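Local coordinates for protein inositol-1-monophosphatase (Nostoc sp., PDB 5ZHH) that probably hydrolyses inositol monophosphates to free inositol and inorganic phosphate, at residues C103-L108 and V216-I221; V113-V118 and G130-G135. All coordinates share one frame; numbering follows the deposited sequence.

Contact 1: residues C103-L108 and V216-I221; sequences CVSIGL and VVAGVI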
loop_
_atom_site.group_PDB
_atom_site.type_symbol
_atom_site.label_atom_id
_atom_site.label_comp_id
_atom_site.label_asym_id
_atom_site.label_seq_id
_atom_site.Cartn_x
_atom_site.Cartn_y
_atom_site.Cartn_z
ATOM N N CYS A 103 4.500 16.703 4.225
ATOM C CA CYS A 103 3.075 16.667 3.938
ATOM C C CYS A 103 2.650 17.967 3.277
ATOM O O CYS A 103 3.399 18.943 3.231
ATOM C CB CYS A 103 2.266 16.445 5.218
ATOM S SG CYS A 103 2.467 17.811 6.387
ATOM N N VAL A 104 1.421 17.953 2.765
ATOM C CA VAL A 104 0.694 19.149 2.361
ATOM C C VAL A 104 -0.258 19.484 3.498
ATOM O O VAL A 104 -0.919 18.588 4.039
ATOM C CB VAL A 104 -0.073 18.914 1.046
ATOM C CG1 VAL A 104 -0.750 20.199 0.565
ATOM C CG2 VAL A 104 0.860 18.365 -0.021
ATOM N N SER A 105 -0.310 20.758 3.889
ATOM C CA SER A 105 -1.198 21.212 4.956
ATOM C C SER A 105 -2.108 22.292 4.392
ATOM O O SER A 105 -1.622 23.294 3.859
ATOM C CB SER A 105 -0.400 21.745 6.155
ATOM O OG SER A 105 -1.257 22.162 7.208
ATOM N N ILE A 106 -3.422 22.091 4.514
ATOM C CA ILE A 106 -4.423 23.017 3.985
ATOM C C ILE A 106 -5.418 23.315 5.099
ATOM O O ILE A 106 -6.227 22.452 5.459
ATOM C CB ILE A 106 -5.143 22.441 2.759
ATOM C CG1 ILE A 106 -4.133 22.144 1.648
ATOM C CG2 ILE A 106 -6.219 23.400 2.277
ATOM C CD1 ILE A 106 -4.747 21.506 0.420
ATOM N N GLY A 107 -5.373 24.527 5.637
ATOM C CA GLY A 107 -6.260 24.922 6.712
ATOM C C GLY A 107 -7.070 26.140 6.321
ATOM O O GLY A 107 -6.623 26.978 5.535
ATOM N N LEU A 108 -8.277 26.230 6.868
ATOM C CA LEU A 108 -9.150 27.367 6.616
ATOM C C LEU A 108 -9.412 28.075 7.933
ATOM O O LEU A 108 -9.879 27.451 8.894
ATOM C CB LEU A 108 -10.466 26.937 5.962
ATOM C CG LEU A 108 -11.498 28.070 5.849
ATOM C CD1 LEU A 108 -10.965 29.191 4.961
ATOM C CD2 LEU A 108 -12.836 27.556 5.310
ATOM N N VAL A 216 0.336 25.278 11.093
ATOM C CA VAL A 216 -0.425 24.814 12.248
ATOM C C VAL A 216 -1.939 24.901 12.080
ATOM O O VAL A 216 -2.657 24.201 12.811
ATOM C CB VAL A 216 0.003 25.560 13.532
ATOM C CG1 VAL A 216 1.496 25.368 13.793
ATOM C CG2 VAL A 216 -0.344 27.037 13.446
ATOM N N VAL A 217 -2.466 25.725 11.170
ATOM C CA VAL A 217 -3.908 25.979 11.153
ATOM C C VAL A 217 -4.684 24.681 10.936
ATOM O O VAL A 217 -5.622 24.369 11.679
ATOM C CB VAL A 217 -4.260 27.038 10.089
ATOM C CG1 VAL A 217 -5.763 27.029 9.797
ATOM C CG2 VAL A 217 -3.824 28.414 10.561
ATOM N N ALA A 218 -4.290 23.890 9.933
ATOM C CA ALA A 218 -4.996 22.635 9.676
ATOM C C ALA A 218 -4.895 21.687 10.865
ATOM O O ALA A 218 -5.892 21.073 11.266
ATOM C CB ALA A 218 -4.446 21.963 8.420
ATOM N N GLY A 219 -3.699 21.575 11.455
ATOM C CA GLY A 219 -3.504 20.658 12.565
ATOM C C GLY A 219 -4.238 21.071 13.823
ATOM O O GLY A 219 -4.639 20.215 14.617
ATOM N N VAL A 220 -4.431 22.375 14.023
ATOM C CA VAL A 220 -5.088 22.846 15.239
ATOM C C VAL A 220 -6.534 22.360 15.289
ATOM O O VAL A 220 -6.984 21.811 16.303
ATOM C CB VAL A 220 -4.991 24.379 15.350
ATOM C CG1 VAL A 220 -5.996 24.908 16.360
ATOM C CG2 VAL A 220 -3.572 24.789 15.766
ATOM N N ILE A 221 -7.283 22.539 14.195
ATOM C CA ILE A 221 -8.682 22.117 14.217
ATOM C C ILE A 221 -8.781 20.595 14.210
ATOM O O ILE A 221 -9.647 20.016 14.878
ATOM C CB ILE A 221 -9.476 22.758 13.058
ATOM C CG1 ILE A 221 -10.947 22.337 13.123
ATOM C CG2 ILE A 221 -8.902 22.389 11.695
ATOM C CD1 ILE A 221 -11.658 22.755 14.409
HETATM O O HOH W 1 -1.150 22.242 10.129
HETATM O O HOH W 2 -2.333 24.805 7.291
#
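Ala218 CB reaches the backbone of strand 103-108 over Ile106 and Gly107, lying 3.5 Å from Ile106 O and 3.9 Å from Gly107 CA. The backbones close to 4.0 Å between Gly107 CA and Ala218 CA, a spacing that forbids a side chain at residue 107: a beta carbon modelled there clashes with both Val217 CG1 and Ala218 N. Val217 borders the same glycine, CG1 anti to the backbone N (chi1 164°) and 3.8 Å from Gly107 CA. Helix 213-225, with helix 191-199, thus packs on one face of the large mixed sheet while helix 3-25 covers the other at Ile106, in the layered alpha-beta sandwich of the inositol monophosphatase family; the two short axes cross at 70°, approaching to 6.2 Å. No direct hydrogen bond joins the segments; water does that work. Ser105 OG, sent out toward the helix by a chi1 of -179°, lies 3.4 Å from Ala218 CB and bonds to two waters. It accepts from one, which in turn accepts from Gly219 N at 2.9 Å, and donates to the other, which takes a weaker bond from Ala218 N. Both amides lie at the kink, without a bond to the preceding turn.

Contact 2: residues V113-V118 and G130-G135; sequences VPQVGV and GAAGLG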
loop_
_atom_site.group_PDB
_atom_site.type_symbol
_atom_site.label_atom_id
_atom_site.label_comp_id
_atom_site.label_asym_id
_atom_site.label_seq_id
_atom_site.Cartn_x
_atom_site.Cartn_y
_atom_site.Cartn_z
ATOM N N VAL A 113 -10.129 32.004 12.931
ATOM C CA VAL A 113 -10.184 30.833 13.790
ATOM C C VAL A 113 -10.070 29.594 12.924
ATOM O O VAL A 113 -10.798 29.463 11.939
ATOM C CB VAL A 113 -11.488 30.780 14.621
ATOM C CG1 VAL A 113 -11.479 29.557 15.532
ATOM C CG2 VAL A 113 -11.644 32.060 15.434
ATOM N N PRO A 114 -9.176 28.650 13.246
ATOM C CA PRO A 114 -9.081 27.411 12.458
ATOM C C PRO A 114 -10.366 26.597 12.534
ATOM O O PRO A 114 -10.846 26.262 13.618
ATOM C CB PRO A 114 -7.908 26.667 13.109
ATOM C CG PRO A 114 -7.110 27.742 13.822
ATOM C CD PRO A 114 -8.136 28.739 14.287
ATOM N N GLN A 115 -10.927 26.273 11.367
ATOM C CA GLN A 115 -12.194 25.551 11.308
ATOM C C GLN A 115 -12.201 24.362 10.360
ATOM O O GLN A 115 -13.072 23.492 10.509
ATOM C CB GLN A 115 -13.333 26.500 10.905
ATOM C CG GLN A 115 -13.684 27.537 11.960
ATOM C CD GLN A 115 -14.445 26.949 13.138
ATOM O OE1 GLN A 115 -15.673 26.865 13.119
ATOM N NE2 GLN A 115 -13.719 26.551 14.175
ATOM N N VAL A 116 -11.309 24.309 9.374
ATOM C CA VAL A 116 -11.200 23.173 8.463
ATOM C C VAL A 116 -9.729 22.843 8.292
ATOM O O VAL A 116 -8.904 23.740 8.091
ATOM C CB VAL A 116 -11.837 23.459 7.087
ATOM C CG1 VAL A 116 -11.687 22.248 6.174
ATOM C CG2 VAL A 116 -13.299 23.846 7.235
ATOM N N GLY A 117 -9.402 21.555 8.344
ATOM C CA GLY A 117 -8.018 21.162 8.189
ATOM C C GLY A 117 -7.826 19.844 7.473
ATOM O O GLY A 117 -8.506 18.856 7.769
ATOM N N VAL A 118 -6.910 19.826 6.510
ATOM C CA VAL A 118 -6.491 18.599 5.847
ATOM C C VAL A 118 -4.972 18.555 5.837
ATOM O O VAL A 118 -4.321 19.530 5.446
ATOM C CB VAL A 118 -7.040 18.483 4.410
ATOM C CG1 VAL A 118 -6.539 17.203 3.785
ATOM C CG2 VAL A 118 -8.571 18.496 4.416
ATOM N N GLY A 130 -10.226 17.080 9.333
ATOM C CA GLY A 130 -11.035 17.543 10.442
ATOM C C GLY A 130 -11.719 18.844 10.104
ATOM O O GLY A 130 -11.203 19.653 9.329
ATOM N N ALA A 131 -12.895 19.042 10.690
ATOM C CA ALA A 131 -13.622 20.295 10.556
ATOM C C ALA A 131 -14.505 20.468 11.780
ATOM O O ALA A 131 -14.975 19.486 12.362
ATOM C CB ALA A 131 -14.461 20.335 9.271
ATOM N N ALA A 132 -14.725 21.723 12.166
ATOM C CA ALA A 132 -15.492 22.030 13.368
ATOM C C ALA A 132 -16.837 21.317 13.361
ATOM O O ALA A 132 -17.626 21.461 12.421
ATOM C CB ALA A 132 -15.695 23.542 13.483
ATOM N N GLY A 133 -17.080 20.519 14.399
ATOM C CA GLY A 133 -18.324 19.797 14.542
ATOM C C GLY A 133 -18.474 18.578 13.660
ATOM O O GLY A 133 -19.486 17.879 13.773
ATOM N N LEU A 134 -17.499 18.285 12.798
ATOM C CA LEU A 134 -17.602 17.170 11.872
ATOM C C LEU A 134 -16.689 16.003 12.219
ATOM O O LEU A 134 -16.783 14.957 11.569
ATOM C CB LEU A 134 -17.291 17.635 10.444
ATOM C CG LEU A 134 -18.243 18.707 9.905
ATOM C CD1 LEU A 134 -17.920 19.013 8.451
ATOM C CD2 LEU A 134 -19.697 18.273 10.074
ATOM N N GLY A 135 -15.806 16.156 13.199
ATOM C CA GLY A 135 -14.954 15.071 13.636
ATOM C C GLY A 135 -13.597 15.055 12.946
ATOM O O GLY A 135 -13.312 15.808 12.012
#
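Gln115 and Ala132 meet through both backbone and side chain where strand 126-131 ends and the chain turns away beside strand 113-121. Three backbone hydrogen bonds fix the pairing. Gly117 and Gly130 form a hydrogen-bonded pair, with Gly117 N to Gly130 O at 2.8 Å and Gly130 N to Gly117 O at 2.9 Å; the third runs from Ala132 N to Gln115 O, also 2.9 Å, with an angle of 159° at the hydrogen. Gln115 O receives a CA-H...O contact from Ala131 CA as well, at 3.2 Å, so one carbonyl serves two neighbouring residues.

Apolar packing is slight. Val116 and Ala131 form the non-hydrogen-bonded pair, their side chains on the same face of the sheet, and Val116 CG2 lies 4.2 Å from Ala131 CB.

The amide of Gln115 supplies the side-chain contact. With chi2 at -74° the chain bends, and Ala132 CB sits over the amide's face, nearest its OE1 end at 3.3 Å from OE1. NE2 donates to Pro114 O at 2.9 Å; this bond, made from above the carbonyl plane (38° out of it), restrains the amide's rotation. Cutting the residue back to an alanine is likely to leave Pro114 O without this donor and the methyl of Ala132 without the amide that covers it.

Beyond the pair, Leu134 N bonds to Ala131 O across the turn, while Glu225 of helix 213-225 holds Gly133 N and Gly135 N. The segments belong to the beta hairpin 113-121/126-131; in the pairing of 113-121 with 103-110, Gln115 and Val116 both face Leu108, a classic beta bulge.

How the contacts relate
The centres of contact 1 and contact 2 lie about 9 Å apart, and both reach the large mixed sheet, in which strands 103-110, 113-121 and 126-131 are consecutive neighbours. In chain order come 103-108, 113-118, 130-135 and 216-221, so the hairpin pairing is local while the helix returns from much later in the chain. The contacts touch directly: Leu108 N to Val116 O at 2.8 Å and Ile106 N to Val118 O at 2.9 Å are probable hydrogen bonds, and Ile221 CG2 packs 3.5 Å from Gly117 N. Helix 213-225 therefore comes back, about 80 residues after Gly135, onto the neighbouring strands 103-110 and 113-121.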